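Local coordinates for N-acetylcysteine deacetylase (Bacillus subtilis, PDB 1YSJ), which probably catalyses the deacetylation of N-acetylcysteine to acetate and cysteine as a dinuclear metal-dependent hydrolase of the peptidase M20 family, at residues A[78-83]-A[150-155]; A[92-97]-A[129-134]; A[279-284]-A[317-322]. The protein carries 1 engineered substitution. All coordinates share one frame; numbering follows the deposited sequence. Where two conformers were deposited one is given.

Interaction 1: A[78-83]-A[150-155]; sequences GVIAEI and RFIFQP. Engineered in segment 78-83: Gly78 (natural residue Ala).
Phe153 overlaps the backbone of Val79: the carbonyl oxygen of Val79 lies at the edge of the ring, near its plane, with Val79 O 3.4 Å from Phe153 CD1. The two residues form a hydrogen-bonded antiparallel pair, as do Ala81 and Phe151, and Phe151 N donates to Ala81 O at 2.7 Å. Between and beyond them, Ile80 with Ile152 and Glu82 with Arg150 are non-hydrogen-bonded pairs, their side chains on the other face of the sheet. Further along, CD1 of Ile83 reaches obliquely to Phe151 CE1, 3.6 Å away. Gly78, an engineered residue where the natural one is alanine, runs close against strand 148-154, its CA 3.1 Å from Phe153 O.

The polar part is a salt bridge. Glu82 and Arg150 run side by side in the same direction, and Arg150 grips the single oxygen OE1 side-on, through NE (3.0 Å) and NH2 (3.2 Å), with carboxylate and guanidinium nearly coplanar, 22° apart. Arg150 starts with CG turned opposite its backbone N (chi1 -158°) and bends at chi3, which brings NE level with the carboxylate. Glu82 OE2 is paired with Lys84, and Arg150 NH1 bonds the carbonyls of Val171 and Asn173, so each charged group has further partners outside the pair. A leucine at Arg150 would probably leave Glu82 OE1 without its two donors and the Val171 and Asn173 carbonyls without their shared one.

Strand 79-84 lies between strand 68-69 and strand 148-154 in the mixed sheet. Helix 52-64 covers Val79 and Ala81, helix 124-139 covers Phe151 and Phe153, and on the opposite face helix 162-168 packs on Ile152.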
loop_
_atom_site.group_PDB
_atom_site.type_symbol
_atom_site.label_atom_id
_atom_site.label_comp_id
_atom_site.label_asym_id
_atom_site.label_seq_id
_atom_site.Cartn_x
_atom_site.Cartn_y
_atom_site.Cartn_z
ATOM N N GLY A 78 -13.756 -18.714 30.830
ATOM C CA GLY A 78 -13.352 -17.894 31.962
ATOM C C GLY A 78 -14.082 -18.357 33.201
ATOM O O GLY A 78 -15.190 -18.894 33.116
ATOM N N VAL A 79 -13.454 -18.160 34.355
ATOM C CA VAL A 79 -13.978 -18.666 35.617
ATOM C C VAL A 79 -13.938 -17.557 36.650
ATOM O O VAL A 79 -12.928 -16.860 36.788
ATOM C CB VAL A 79 -13.167 -19.903 36.124
ATOM C CG1 VAL A 79 -13.753 -20.460 37.413
ATOM C CG2 VAL A 79 -13.116 -20.993 35.067
ATOM N N ILE A 80 -15.050 -17.390 37.360
ATOM C CA ILE A 80 -15.132 -16.453 38.469
ATOM C C ILE A 80 -15.360 -17.250 39.744
ATOM O O ILE A 80 -16.328 -18.001 39.856
ATOM C CB ILE A 80 -16.264 -15.400 38.282
ATOM C CG1 ILE A 80 -16.287 -14.839 36.845
ATOM C CG2 ILE A 80 -16.159 -14.288 39.342
ATOM C CD1 ILE A 80 -15.016 -14.082 36.393
ATOM N N ALA A 81 -14.450 -17.091 40.696
ATOM C CA ALA A 81 -14.532 -17.776 41.975
ATOM C C ALA A 81 -14.521 -16.751 43.104
ATOM O O ALA A 81 -14.200 -15.581 42.888
ATOM C CB ALA A 81 -13.378 -18.772 42.117
ATOM N N GLU A 82 -14.872 -17.193 44.309
ATOM C CA GLU A 82 -15.009 -16.286 45.443
ATOM C C GLU A 82 -14.672 -16.988 46.755
ATOM O O GLU A 82 -15.121 -18.108 47.000
ATOM C CB GLU A 82 -16.436 -15.717 45.481
ATOM C CG GLU A 82 -16.697 -14.671 46.554
ATOM C CD GLU A 82 -17.988 -13.889 46.321
ATOM O OE1 GLU A 82 -18.018 -13.046 45.396
ATOM O OE2 GLU A 82 -18.966 -14.105 47.075
ATOM N N ILE A 83 -13.869 -16.321 47.584
ATOM C CA ILE A 83 -13.581 -16.782 48.945
ATOM C C ILE A 83 -13.958 -15.695 49.945
ATOM O O ILE A 83 -13.399 -14.593 49.930
ATOM C CB ILE A 83 -12.098 -17.216 49.124
ATOM C CG1 ILE A 83 -11.819 -18.485 48.310
ATOM C CG2 ILE A 83 -11.771 -17.456 50.596
ATOM C CD1 ILE A 83 -10.366 -18.760 48.055
ATOM N N ARG A 150 -12.582 -12.008 45.258
ATOM C CA ARG A 150 -13.135 -12.547 44.031
ATOM C C ARG A 150 -11.986 -12.860 43.064
ATOM O O ARG A 150 -11.119 -12.019 42.826
ATOM C CB ARG A 150 -14.111 -11.546 43.428
ATOM C CG ARG A 150 -15.117 -12.146 42.474
ATOM C CD ARG A 150 -16.228 -11.153 42.184
ATOM N NE ARG A 150 -17.159 -11.044 43.304
ATOM C CZ ARG A 150 -18.099 -10.107 43.417
ATOM N NH1 ARG A 150 -18.235 -9.171 42.483
ATOM N NH2 ARG A 150 -18.904 -10.105 44.478
ATOM N N PHE A 151 -11.968 -14.081 42.536
ATOM C CA PHE A 151 -10.939 -14.490 41.580
ATOM C C PHE A 151 -11.474 -14.461 40.155
ATOM O O PHE A 151 -12.536 -15.015 39.859
ATOM C CB PHE A 151 -10.384 -15.877 41.929
ATOM C CG PHE A 151 -9.698 -15.927 43.259
ATOM C CD1 PHE A 151 -10.430 -16.141 44.427
ATOM C CD2 PHE A 151 -8.321 -15.747 43.350
ATOM C CE1 PHE A 151 -9.798 -16.182 45.663
ATOM C CE2 PHE A 151 -7.682 -15.783 44.583
ATOM C CZ PHE A 151 -8.421 -15.999 45.744
ATOM N N ILE A 152 -10.719 -13.805 39.283
ATOM C CA ILE A 152 -11.101 -13.598 37.897
ATOM C C ILE A 152 -10.110 -14.320 36.988
ATOM O O ILE A 152 -8.934 -13.952 36.903
ATOM C CB ILE A 152 -11.156 -12.079 37.551
ATOM C CG1 ILE A 152 -12.193 -11.374 38.428
ATOM C CG2 ILE A 152 -11.457 -11.855 36.066
ATOM C CD1 ILE A 152 -12.090 -9.863 38.421
ATOM N N PHE A 153 -10.592 -15.366 36.329
ATOM C CA PHE A 153 -9.803 -16.062 35.328
ATOM C C PHE A 153 -10.337 -15.638 33.965
ATOM O O PHE A 153 -11.343 -16.144 33.481
ATOM C CB PHE A 153 -9.826 -17.581 35.558
ATOM C CG PHE A 153 -9.211 -17.995 36.875
ATOM C CD1 PHE A 153 -9.993 -18.094 38.027
ATOM C CD2 PHE A 153 -7.850 -18.264 36.968
ATOM C CE1 PHE A 153 -9.434 -18.463 39.245
ATOM C CE2 PHE A 153 -7.274 -18.635 38.189
ATOM C CZ PHE A 153 -8.070 -18.735 39.329
ATOM N N GLN A 154 -9.639 -14.677 33.376
ATOM C CA GLN A 154 -10.147 -13.898 32.267
ATOM C C GLN A 154 -9.727 -14.452 30.905
ATOM O O GLN A 154 -8.541 -14.684 30.665
ATOM C CB GLN A 154 -9.664 -12.449 32.414
ATOM C CG GLN A 154 -10.010 -11.550 31.239
ATOM C CD GLN A 154 -9.057 -10.393 31.082
ATOM O OE1 GLN A 154 -8.865 -9.598 32.008
ATOM N NE2 GLN A 154 -8.461 -10.276 29.896
ATOM N N PRO A 155 -10.699 -14.625 29.991
ATOM C CA PRO A 155 -10.350 -15.048 28.635
ATOM C C PRO A 155 -9.864 -13.863 27.810
ATOM O O PRO A 155 -10.058 -12.720 28.215
ATOM C CB PRO A 155 -11.689 -15.538 28.078
ATOM C CG PRO A 155 -12.707 -14.690 28.775
ATOM C CD PRO A 155 -12.153 -14.415 30.151
#

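Interaction 2: A[92-97]-A[129-134]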
loop_
_atom_site.group_PDB
_atom_site.type_symbol
_atom_site.label_atom_id
_atom_site.label_comp_id
_atom_site.label_asym_id
_atom_site.label_seq_id
_atom_site.Cartn_x
_atom_site.Cartn_y
_atom_site.Cartn_z
ATOM N N ILE A 92 -12.553 -7.487 47.174
ATOM C CA ILE A 92 -11.440 -7.194 46.266
ATOM C C ILE A 92 -11.264 -8.319 45.251
ATOM O O ILE A 92 -11.741 -9.435 45.458
ATOM C CB ILE A 92 -10.105 -6.896 47.008
ATOM C CG1 ILE A 92 -9.628 -8.112 47.807
ATOM C CG2 ILE A 92 -10.244 -5.650 47.898
ATOM C CD1 ILE A 92 -8.130 -8.118 48.073
ATOM N N ALA A 93 -10.581 -8.023 44.149
ATOM C CA ALA A 93 -10.450 -8.986 43.074
ATOM C C ALA A 93 -8.996 -9.275 42.742
ATOM O O ALA A 93 -8.136 -8.406 42.872
ATOM C CB ALA A 93 -11.210 -8.511 41.832
ATOM N N ILE A 94 -8.731 -10.513 42.336
ATOM C CA ILE A 94 -7.413 -10.919 41.865
ATOM C C ILE A 94 -7.568 -11.574 40.488
ATOM O O ILE A 94 -8.363 -12.499 40.306
ATOM C CB ILE A 94 -6.693 -11.861 42.860
ATOM C CG1 ILE A 94 -6.461 -11.148 44.198
ATOM C CG2 ILE A 94 -5.359 -12.336 42.274
ATOM C CD1 ILE A 94 -5.944 -12.057 45.314
ATOM N N ARG A 95 -6.804 -11.084 39.524
ATOM C CA ARG A 95 -7.024 -11.438 38.137
ATOM C C ARG A 95 -5.866 -12.228 37.534
ATOM O O ARG A 95 -4.699 -11.882 37.725
ATOM C CB ARG A 95 -7.313 -10.166 37.331
ATOM C CG ARG A 95 -7.549 -10.360 35.837
ATOM C CD ARG A 95 -6.235 -10.359 35.063
ATOM N NE ARG A 95 -6.426 -9.865 33.708
ATOM C CZ ARG A 95 -5.449 -9.424 32.924
ATOM N NH1 ARG A 95 -4.191 -9.423 33.352
ATOM N NH2 ARG A 95 -5.736 -8.979 31.709
ATOM N N ALA A 96 -6.214 -13.288 36.807
ATOM C CA ALA A 96 -5.280 -14.005 35.932
ATOM C C ALA A 96 -5.873 -14.132 34.526
ATOM O O ALA A 96 -7.087 -14.247 34.367
ATOM C CB ALA A 96 -4.964 -15.385 36.500
ATOM N N ASP A 97 -5.014 -14.106 33.512
ATOM C CA ASP A 97 -5.432 -14.319 32.118
ATOM C C ASP A 97 -5.176 -15.759 31.683
ATOM O O ASP A 97 -4.179 -16.356 32.079
ATOM C CB ASP A 97 -4.748 -13.325 31.169
ATOM C CG ASP A 97 -3.321 -12.981 31.588
ATOM O OD1 ASP A 97 -2.707 -13.730 32.382
ATOM O OD2 ASP A 97 -2.814 -11.944 31.115
ATOM N N ALA A 129 -2.122 -20.829 37.054
ATOM C CA ALA A 129 -1.726 -21.775 38.104
ATOM C C ALA A 129 -1.360 -21.081 39.424
ATOM O O ALA A 129 -1.744 -21.555 40.492
ATOM C CB ALA A 129 -0.591 -22.666 37.630
ATOM N N SER A 130 -0.644 -19.958 39.333
ATOM C CA SER A 130 -0.281 -19.139 40.499
ATOM C C SER A 130 -1.494 -18.656 41.275
ATOM O O SER A 130 -1.549 -18.808 42.496
ATOM C CB SER A 130 0.552 -17.924 40.080
ATOM O OG SER A 130 1.847 -18.305 39.654
ATOM N N ILE A 131 -2.462 -18.081 40.563
ATOM C CA ILE A 131 -3.659 -17.507 41.182
ATOM C C ILE A 131 -4.628 -18.595 41.682
ATOM O O ILE A 131 -5.442 -18.348 42.582
ATOM C CB ILE A 131 -4.346 -16.456 40.241
ATOM C CG1 ILE A 131 -3.391 -15.294 39.920
ATOM C CG2 ILE A 131 -5.648 -15.902 40.830
ATOM C CD1 ILE A 131 -2.719 -14.651 41.136
ATOM N N ILE A 132 -4.533 -19.797 41.113
ATOM C CA ILE A 132 -5.247 -20.942 41.675
ATOM C C ILE A 132 -4.582 -21.303 43.005
ATOM O O ILE A 132 -5.268 -21.572 44.000
ATOM C CB ILE A 132 -5.279 -22.167 40.724
ATOM C CG1 ILE A 132 -6.199 -21.901 39.534
ATOM C CG2 ILE A 132 -5.751 -23.416 41.471
ATOM C CD1 ILE A 132 -6.108 -22.949 38.434
ATOM N N GLY A 133 -3.249 -21.289 43.012
ATOM C CA GLY A 133 -2.477 -21.446 44.245
ATOM C C GLY A 133 -2.919 -20.478 45.330
ATOM O O GLY A 133 -3.199 -20.889 46.459
ATOM N N THR A 134 -2.990 -19.195 44.975
ATOM C CA THR A 134 -3.445 -18.140 45.882
ATOM C C THR A 134 -4.800 -18.483 46.496
ATOM O O THR A 134 -4.979 -18.382 47.714
ATOM C CB THR A 134 -3.528 -16.777 45.158
ATOM O OG1 THR A 134 -2.233 -16.418 44.672
ATOM C CG2 THR A 134 -4.017 -15.677 46.101
#
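Ile131 meets Ile94 and Ala96, two residues that point to the same side of their strand, and touches both with successive atoms of one branch, CG1 against Ala96 and CD1 against Ile94. Its CD1 lies 3.7 Å from Ile94 CG2, the two side chains crossing at a slant, while CG1 packs 3.8 Å from Ala96 CB. Ile131 carries CG1 opposite its carbonyl carbon (chi1 -60°) and turns at chi2 (-50°), which sets CD1 against Ile94 CG2. One turn on, Thr134 and Ile94 reach toward each other tip to tip, CG2 of the threonine standing 4.2 Å from CD1 of the isoleucine. The side-chain contacts across the two segments are between carbon atoms, and every residue in them is buried.

The hydroxyl of Thr134 is taken by the carbonyl of Ser389, on helix 384-402, which leaves its methyl to face the strand. Ile131 is also bounded by Met181 of strand 175-184, and Val149 of strand 148-154 packs on Ile94. Arg95 points the other way: its NH2 pairs with Glu349 and Asp350, and its NE bonds Gln154. Its side chain comes within about 7 Å of a bound nickel ion. Asp97 OD1 bonds His127 near the start of the helix.

The axes of strand 92-97 and helix 129-134 run roughly antiparallel, at 152° and 8.4 Å apart. This helix-on-sheet layering is consistent with the alpha/beta catalytic domain of M20 peptidases, whose dinuclear nickel site here includes His124 at the start of this same helix.

Interaction 3: A[279-284]-A[317-322]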
loop_
_atom_site.group_PDB
_atom_site.type_symbol
_atom_site.label_atom_id
_atom_site.label_comp_id
_atom_site.label_asym_id
_atom_site.label_seq_id
_atom_site.Cartn_x
_atom_site.Cartn_y
_atom_site.Cartn_z
ATOM N N THR A 279 0.957 6.062 24.540
ATOM C CA THR A 279 1.232 7.103 25.532
ATOM C C THR A 279 1.287 6.497 26.933
ATOM O O THR A 279 0.841 5.368 27.146
ATOM C CB THR A 279 0.146 8.204 25.538
ATOM O OG1 THR A 279 -1.027 7.713 26.196
ATOM C CG2 THR A 279 -0.209 8.654 24.120
ATOM N N PHE A 280 1.821 7.256 27.884
ATOM C CA PHE A 280 1.845 6.833 29.282
ATOM C C PHE A 280 1.000 7.722 30.192
ATOM O O PHE A 280 0.554 7.277 31.248
ATOM C CB PHE A 280 3.284 6.702 29.797
ATOM C CG PHE A 280 3.996 5.485 29.277
ATOM C CD1 PHE A 280 3.805 4.240 29.879
ATOM C CD2 PHE A 280 4.836 5.571 28.169
ATOM C CE1 PHE A 280 4.451 3.105 29.397
ATOM C CE2 PHE A 280 5.487 4.438 27.675
ATOM C CZ PHE A 280 5.295 3.205 28.290
ATOM N N GLN A 281 0.764 8.965 29.780
ATOM C CA GLN A 281 -0.135 9.842 30.534
ATOM C C GLN A 281 -1.478 10.072 29.838
ATOM O O GLN A 281 -1.574 10.016 28.609
ATOM C CB GLN A 281 0.551 11.160 30.926
ATOM C CG GLN A 281 1.650 11.020 32.009
ATOM C CD GLN A 281 1.172 10.400 33.341
ATOM O OE1 GLN A 281 0.015 9.988 33.491
ATOM N NE2 GLN A 281 2.081 10.334 34.312
ATOM N N LYS A 282 -2.507 10.318 30.647
ATOM C CA LYS A 282 -3.899 10.398 30.184
ATOM C C LYS A 282 -4.142 11.573 29.244
ATOM O O LYS A 282 -4.870 11.446 28.259
ATOM C CB LYS A 282 -4.866 10.477 31.375
ATOM C CG LYS A 282 -4.670 9.404 32.446
ATOM C CD LYS A 282 -5.021 8.009 31.935
ATOM C CE LYS A 282 -4.536 6.928 32.894
ATOM N NZ LYS A 282 -4.695 5.561 32.324
ATOM N N GLU A 283 -3.533 12.713 29.564
ATOM C CA GLU A 283 -3.669 13.932 28.765
ATOM C C GLU A 283 -2.956 13.820 27.416
ATOM O O GLU A 283 -3.488 14.256 26.392
ATOM C CB GLU A 283 -3.200 15.172 29.545
ATOM C CG GLU A 283 -1.974 14.962 30.444
ATOM C CD GLU A 283 -2.306 14.277 31.770
ATOM O OE1 GLU A 283 -3.204 14.763 32.498
ATOM O OE2 GLU A 283 -1.663 13.254 32.087
ATOM N N ALA A 284 -1.765 13.221 27.424
ATOM C CA ALA A 284 -1.018 12.934 26.196
ATOM C C ALA A 284 -1.851 12.117 25.211
ATOM O O ALA A 284 -1.850 12.401 24.018
ATOM C CB ALA A 284 0.289 12.216 26.519
ATOM N N SER A 317 -3.909 3.204 29.402
ATOM C CA SER A 317 -2.675 2.808 30.066
ATOM C C SER A 317 -2.937 2.081 31.393
ATOM O O SER A 317 -3.886 2.412 32.110
ATOM C CB SER A 317 -1.825 4.047 30.318
ATOM O OG SER A 317 -0.574 3.690 30.857
ATOM N N VAL A 318 -2.097 1.093 31.709
ATOM C CA VAL A 318 -2.123 0.448 33.027
ATOM C C VAL A 318 -1.606 1.453 34.060
ATOM O O VAL A 318 -0.416 1.787 34.077
ATOM C CB VAL A 318 -1.315 -0.884 33.071
ATOM C CG1 VAL A 318 -1.213 -1.421 34.507
ATOM C CG2 VAL A 318 -1.945 -1.932 32.164
ATOM N N GLN A 319 -2.518 1.928 34.906
ATOM C CA GLN A 319 -2.226 2.956 35.903
ATOM C C GLN A 319 -2.385 2.381 37.311
ATOM O O GLN A 319 -3.484 1.990 37.704
ATOM C CB GLN A 319 -3.172 4.148 35.708
ATOM C CG GLN A 319 -2.863 5.370 36.567
ATOM C CD GLN A 319 -1.927 6.352 35.892
ATOM O OE1 GLN A 319 -1.697 6.282 34.685
ATOM N NE2 GLN A 319 -1.389 7.284 36.670
ATOM N N ASN A 320 -1.288 2.338 38.065
ATOM C CA ASN A 320 -1.300 1.786 39.425
ATOM C C ASN A 320 -1.635 2.817 40.507
ATOM O O ASN A 320 -1.035 3.894 40.565
ATOM C CB ASN A 320 0.017 1.064 39.737
ATOM C CG ASN A 320 0.156 -0.259 38.991
ATOM O OD1 ASN A 320 -0.834 -0.881 38.617
ATOM N ND2 ASN A 320 1.391 -0.693 38.778
ATOM N N ASP A 321 -2.607 2.470 41.353
ATOM C CA ASP A 321 -3.062 3.330 42.448
ATOM C C ASP A 321 -2.049 3.308 43.588
ATOM O O ASP A 321 -1.699 2.240 44.094
ATOM C CB ASP A 321 -4.435 2.870 42.952
ATOM C CG ASP A 321 -5.200 3.967 43.683
ATOM O OD1 ASP A 321 -4.681 4.522 44.680
ATOM O OD2 ASP A 321 -6.340 4.268 43.264
ATOM N N GLY A 322 -1.597 4.494 43.990
ATOM C CA GLY A 322 -0.612 4.644 45.060
ATOM C C GLY A 322 -1.065 4.285 46.468
ATOM O O GLY A 322 -0.237 4.198 47.375
HETATM O O HOH W 1 -4.581 6.000 29.265
#
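The backbones approach at one point: Phe280 and Ser317 have the nearest CA atoms, 6.1 Å apart. Here the loop before helix 282-302 meets the end of strand 306-320, and from there the segments diverge. The main bridge is made by Lys282. Its chain bends at chi2 (-67°) and then runs out extended, carrying NZ across to Ser317. There NZ gives a weak hydrogen bond to Ser317 O at 3.3 Å. A water adds a second link, accepting from Lys282 NZ at 3.1 Å and from Ser317 N at 2.9 Å, so the ammonium group is tied to both the amide and the carbonyl of one residue.

Strand 306-320 is an outermost strand of the four-stranded antiparallel sheet and pairs with strand 197-211, while helix 282-302 follows strand 270-278 of the same sheet. Such a sheet with helices beside it matches the smaller, dimerisation-type domain of M20 enzymes, and segment 317-322, at the end of this edge strand, leads back toward the catalytic domain, where Asn320 bonds Phe362 of the mixed sheet.

Gln319 lies obliquely across the lysine chain. Its CG stands opposite the backbone N and the chain bends at chi2, which in this conformer brings OE1 to 3.4 Å from Lys282 CE, a packing contact. So placed, OE1 is buried and finds no polar partner, but the second conformer deposited for the residue leaves both readings doubtful. Ser317 turns CB toward the 279-284 loop, but its hydroxyl bonds the carbonyl of Met200. Pro198, on strand 197-211, touches both Gln281 and Gln319, and Thr279 OG1 is held by Ser202.

How the interactions relate
Interactions 1 and 2 lie side by side, their centres 8 Å apart, on one mixed sheet: strand 148-154 stands between strands 79-84 and 91-97. Arg150 N meets Ile92 O at 2.7 Å, and Phe151 packs on Ile131, so helix 124-139 bears on both. Along the chain, the strand and helix of interaction 2 fall between the two strands of interaction 1. Interaction 3 comes later, with its centre about 25 Å from that of interaction 1 and 24 Å from that of interaction 2, and touches neither. The first two thus belong to the domain that carries the nickel site, interaction 2 coming nearer to it, while the third lies where the four-stranded domain joins it.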